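PDB 3ZID: Tubulin/ftsz, gtpase from Methanosaeta thermophila, which binds guanine nucleotides as a tubulin-like GTPase and is thought to take part in controlling archaeal cell shape. Local coordinates for residues Asn53-Leu58 with Arg66-Asn71; Ala62-Leu67 with Glu98-Phe103. One frame throughout, in Å; residues are numbered along the deposited sequence.

Contact 1 (Asn53-Leu58 with Arg66-Asn71); sequences NDLKEL and RLHVPN
The backbone oxygen of L55 lies 2.8 Å from R66 NH1, at too poor an angle for a hydrogen bond; it accepts one from L58 N, at 3.3 Å. The nearby pair L58 O and R66 NH2 is closer, at 2.6 Å. The R66 side chain runs extended from CG to NE, and this carries its guanidinium past L55 to the backbone of L58. There L58 CB sits over one face of the group, 3.7 Å above its plane and over its centre. R66 NE is hydrogen-bonded to T61 O, which helps fix the rotation of the flat group. The other half of the contact is made by the L55 side chain. L55 CG lies beside its own backbone N (chi1 -62°), and the CD1 branch reaches the strand. L55 CD1 touches L67 O and H68 CA, each at 3.5 Å. It also lies 3.8 Å from H68 CB. H68 NE2 is hydrogen-bonded to the backbone oxygen of T50. L55 and L58 also touch N14, a GTP-binding residue on helix 10-30. The arrangement is that of a beta-alpha-beta unit, with helix 52-56 joining strand 42-49 to edge strand 66-68 of the parallel sheet in the Rossmann-like tubulin/FtsZ GTPase domain.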
# COMPACT_ATOMS: atom_id res chain seq x y z
N ASN A 53 -15.31 16.22 3.15
CA ASN A 53 -14.21 17.19 3.04
C ASN A 53 -13.01 16.64 2.29
O ASN A 53 -12.39 17.34 1.50
CB ASN A 53 -13.76 17.72 4.41
CG ASN A 53 -14.67 18.82 4.94
OD1 ASN A 53 -15.38 19.47 4.17
ND2 ASN A 53 -14.64 19.03 6.24
N ASP A 54 -12.66 15.38 2.57
CA ASP A 54 -11.55 14.72 1.88
C ASP A 54 -11.79 14.64 0.38
O ASP A 54 -10.89 14.91 -0.40
CB ASP A 54 -11.32 13.31 2.43
CG ASP A 54 -11.02 13.29 3.91
OD1 ASP A 54 -10.92 14.37 4.52
OD2 ASP A 54 -10.89 12.17 4.47
N LEU A 55 -13.01 14.25 -0.01
CA LEU A 55 -13.34 14.12 -1.43
C LEU A 55 -13.34 15.49 -2.10
O LEU A 55 -12.96 15.62 -3.26
CB LEU A 55 -14.68 13.43 -1.61
CG LEU A 55 -14.77 12.00 -1.09
CD1 LEU A 55 -16.23 11.58 -0.98
CD2 LEU A 55 -14.01 11.04 -2.01
N LYS A 56 -13.74 16.51 -1.34
CA LYS A 56 -13.77 17.87 -1.86
C LYS A 56 -12.37 18.38 -2.19
O LYS A 56 -12.18 19.09 -3.17
CB LYS A 56 -14.44 18.81 -0.86
CG LYS A 56 -15.96 18.72 -0.88
CD LYS A 56 -16.57 19.45 0.31
CE LYS A 56 -16.13 20.90 0.38
NZ LYS A 56 -16.84 21.64 1.48
N GLU A 57 -11.40 18.02 -1.35
CA GLU A 57 -10.02 18.47 -1.54
C GLU A 57 -9.30 17.79 -2.70
O GLU A 57 -8.19 18.17 -3.03
CB GLU A 57 -9.21 18.26 -0.25
CG GLU A 57 -9.70 19.04 0.96
CD GLU A 57 -9.19 18.46 2.27
OE1 GLU A 57 -7.96 18.22 2.39
OE2 GLU A 57 -10.01 18.23 3.19
N LEU A 58 -9.91 16.77 -3.31
CA LEU A 58 -9.28 16.12 -4.45
C LEU A 58 -9.30 17.10 -5.62
O LEU A 58 -10.23 17.89 -5.76
CB LEU A 58 -9.99 14.81 -4.80
CG LEU A 58 -9.97 13.75 -3.68
CD1 LEU A 58 -10.60 12.44 -4.14
CD2 LEU A 58 -8.55 13.49 -3.15
N ARG A 66 -15.89 10.45 -7.42
CA ARG A 66 -15.82 10.73 -5.99
C ARG A 66 -17.06 10.22 -5.30
O ARG A 66 -18.14 10.77 -5.44
CB ARG A 66 -15.67 12.23 -5.72
CG ARG A 66 -14.51 12.87 -6.41
CD ARG A 66 -14.37 14.32 -5.97
NE ARG A 66 -13.35 15.00 -6.75
CZ ARG A 66 -12.97 16.26 -6.56
NH1 ARG A 66 -13.53 16.98 -5.60
NH2 ARG A 66 -12.02 16.79 -7.32
N LEU A 67 -16.88 9.12 -4.57
CA LEU A 67 -17.97 8.43 -3.92
C LEU A 67 -18.01 8.72 -2.42
O LEU A 67 -17.13 8.29 -1.67
CB LEU A 67 -17.89 6.93 -4.18
CG LEU A 67 -19.04 6.12 -3.58
CD1 LEU A 67 -20.36 6.59 -4.15
CD2 LEU A 67 -18.86 4.64 -3.85
N HIS A 68 -19.02 9.49 -2.02
CA HIS A 68 -19.25 9.76 -0.61
C HIS A 68 -20.11 8.67 0.01
O HIS A 68 -21.16 8.32 -0.51
CB HIS A 68 -19.92 11.12 -0.40
CG HIS A 68 -20.02 11.53 1.03
ND1 HIS A 68 -21.11 12.20 1.54
CD2 HIS A 68 -19.17 11.35 2.07
CE1 HIS A 68 -20.93 12.42 2.83
NE2 HIS A 68 -19.76 11.92 3.18
N VAL A 69 -19.64 8.12 1.11
CA VAL A 69 -20.40 7.14 1.86
C VAL A 69 -20.85 7.80 3.15
O VAL A 69 -20.03 7.97 4.06
CB VAL A 69 -19.55 5.91 2.17
CG1 VAL A 69 -20.35 4.90 2.96
CG2 VAL A 69 -18.97 5.30 0.87
N PRO A 70 -22.12 8.19 3.25
CA PRO A 70 -22.51 8.97 4.44
C PRO A 70 -22.28 8.16 5.72
O PRO A 70 -22.55 6.97 5.72
CB PRO A 70 -24.01 9.21 4.22
CG PRO A 70 -24.23 9.00 2.75
CD PRO A 70 -23.26 7.93 2.36
N ASN A 71 -21.74 8.79 6.77
CA ASN A 71 -21.68 8.18 8.11
C ASN A 71 -20.88 6.87 8.18
O ASN A 71 -20.21 6.58 9.17
CB ASN A 71 -23.08 7.98 8.68
CG ASN A 71 -23.84 9.28 8.83
OD1 ASN A 71 -23.24 10.35 8.92
ND2 ASN A 71 -25.17 9.19 8.87

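Contact 2 (Ala62-Leu67 with Glu98-Phe103)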
# COMPACT_ATOMS: atom_id res chain seq x y z
N ALA A 62 -12.33 13.36 -11.32
CA ALA A 62 -13.66 13.80 -11.75
C ALA A 62 -14.73 13.57 -10.68
O ALA A 62 -14.67 12.61 -9.92
CB ALA A 62 -14.04 13.12 -13.04
N ALA A 63 -15.74 14.44 -10.66
CA ALA A 63 -16.81 14.40 -9.65
C ALA A 63 -17.53 13.06 -9.65
O ALA A 63 -17.92 12.56 -8.60
CB ALA A 63 -17.80 15.52 -9.90
N LYS A 64 -17.68 12.46 -10.83
CA LYS A 64 -18.30 11.15 -10.94
C LYS A 64 -17.49 10.04 -10.30
O LYS A 64 -18.00 8.95 -10.04
CB LYS A 64 -18.53 10.81 -12.40
CG LYS A 64 -17.29 10.95 -13.25
CD LYS A 64 -17.54 10.42 -14.66
CE LYS A 64 -17.40 8.90 -14.72
NZ LYS A 64 -15.98 8.48 -14.83
N ASP A 65 -16.21 10.32 -10.04
CA ASP A 65 -15.33 9.31 -9.49
C ASP A 65 -15.10 9.55 -8.00
O ASP A 65 -14.23 8.93 -7.39
CB ASP A 65 -14.00 9.32 -10.24
CG ASP A 65 -14.14 8.87 -11.69
OD1 ASP A 65 -15.20 8.32 -12.04
OD2 ASP A 65 -13.18 9.04 -12.47
N ARG A 66 -15.89 10.45 -7.42
CA ARG A 66 -15.82 10.73 -5.99
C ARG A 66 -17.06 10.22 -5.30
O ARG A 66 -18.14 10.77 -5.44
CB ARG A 66 -15.67 12.23 -5.72
CG ARG A 66 -14.51 12.87 -6.41
CD ARG A 66 -14.37 14.32 -5.97
NE ARG A 66 -13.35 15.00 -6.75
CZ ARG A 66 -12.97 16.26 -6.56
NH1 ARG A 66 -13.53 16.98 -5.60
NH2 ARG A 66 -12.02 16.79 -7.32
N LEU A 67 -16.88 9.12 -4.57
CA LEU A 67 -17.97 8.43 -3.92
C LEU A 67 -18.01 8.72 -2.42
O LEU A 67 -17.13 8.29 -1.67
CB LEU A 67 -17.89 6.93 -4.18
CG LEU A 67 -19.04 6.12 -3.58
CD1 LEU A 67 -20.36 6.59 -4.15
CD2 LEU A 67 -18.86 4.64 -3.85
N GLU A 98 -19.85 -1.92 -10.00
CA GLU A 98 -20.45 -2.74 -11.06
C GLU A 98 -20.95 -1.92 -12.25
O GLU A 98 -20.99 -2.43 -13.37
CB GLU A 98 -21.55 -3.64 -10.49
CG GLU A 98 -20.98 -4.79 -9.67
CD GLU A 98 -21.99 -5.43 -8.74
OE1 GLU A 98 -23.13 -4.92 -8.65
OE2 GLU A 98 -21.65 -6.45 -8.11
N LYS A 99 -21.31 -0.67 -12.02
CA LYS A 99 -21.73 0.22 -13.10
C LYS A 99 -20.65 0.42 -14.16
O LYS A 99 -20.95 0.80 -15.29
CB LYS A 99 -22.09 1.61 -12.55
CG LYS A 99 -23.33 1.67 -11.69
CD LYS A 99 -23.64 3.10 -11.30
CE LYS A 99 -24.93 3.20 -10.49
NZ LYS A 99 -25.27 4.61 -10.16
N ARG A 100 -19.40 0.15 -13.80
CA ARG A 100 -18.28 0.43 -14.68
C ARG A 100 -17.78 -0.80 -15.43
O ARG A 100 -16.74 -0.74 -16.09
CB ARG A 100 -17.15 1.11 -13.92
CG ARG A 100 -17.66 2.27 -13.12
CD ARG A 100 -16.57 3.24 -12.73
NE ARG A 100 -17.15 4.37 -12.02
CZ ARG A 100 -16.58 5.56 -11.91
NH1 ARG A 100 -15.39 5.78 -12.47
NH2 ARG A 100 -17.19 6.53 -11.25
N GLY A 101 -18.50 -1.91 -15.33
CA GLY A 101 -18.20 -3.06 -16.17
C GLY A 101 -17.31 -4.11 -15.54
O GLY A 101 -17.25 -4.25 -14.32
N ASP A 102 -16.64 -4.87 -16.40
CA ASP A 102 -15.76 -5.93 -15.94
C ASP A 102 -14.35 -5.42 -15.81
O ASP A 102 -13.96 -4.47 -16.48
CB ASP A 102 -15.77 -7.13 -16.89
CG ASP A 102 -16.89 -8.10 -16.60
OD1 ASP A 102 -17.39 -8.13 -15.46
OD2 ASP A 102 -17.28 -8.84 -17.53
N PHE A 103 -13.58 -6.04 -14.92
CA PHE A 103 -12.19 -5.69 -14.70
C PHE A 103 -11.34 -6.92 -14.60
O PHE A 103 -11.77 -7.92 -14.02
CB PHE A 103 -12.05 -4.86 -13.44
CG PHE A 103 -12.83 -3.60 -13.48
CD1 PHE A 103 -12.40 -2.54 -14.27
CD2 PHE A 103 -14.03 -3.50 -12.80
CE1 PHE A 103 -13.13 -1.38 -14.34
CE2 PHE A 103 -14.76 -2.35 -12.86
CZ PHE A 103 -14.31 -1.28 -13.64
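D65 OD1 is the centre of a salt-bridge network with K64 and R100, at the edge of the parallel sheet of the GTPase domain. R100 grips this one oxygen end-on with two nitrogens. The bond from R100 NH1 to D65 OD1 is 2.6 Å long, with an angle of 145° at the hydrogen. R100 NH2 bonds to the same D65 OD1 at 2.8 Å. The carboxylate and guanidinium planes are turned 50° apart, and D65 OD1 lies close to the guanidinium plane. NH1 comes from above the carboxylate plane, while NH2 meets the anti side. The third donor, K64 NZ, reaches D65 OD1 on the syn side at 2.9 Å. Its chain bends at chi3 and chi4 to fold back onto the neighbouring carboxylate. With an alanine here, K64 NZ would probably lose its carboxylate mate and face R100 NH1, 3.6 Å away, without the shared anion, while R100 would keep only E44 and E96 of the acids named here. Further out, those two acids pair with R100: NH1 with E44 and NH2 with E96. They probably share its charge and help aim the extended side chain. D65 is placed by its backbone, which pairs with A47 of strand 42-49. In the short 3-10 segment, D65 N also bonds to A62 O at 2.8 Å. The backbone of R100 belongs to a type I turn, E98 to G101, that begins on the last residue of helix 79-98. That turn is closed by G101 N, which donates to E98 O at 3.2 Å.

How the contacts relate
Along the chain, helix 52-56 comes first, and contact 1 closes the short loop from it to strand 66-68. The first segment of contact 2, 62-67, runs from that loop into the strand, and its second, 98-103, lies well beyond. The two closures therefore overlap, and neither contains the other. Their segments share R66 and L67, though contact 2 is made by K64 and D65 just before them. Contact 2 closes a much longer excursion that includes helix 79-98. Contact 1 ties the edge strand to the helix before it, and contact 2 ties the 3-10 segment leading into that strand to the turn before strand 105-111. The centres of contacts 1 and 2 are about 14 Å apart.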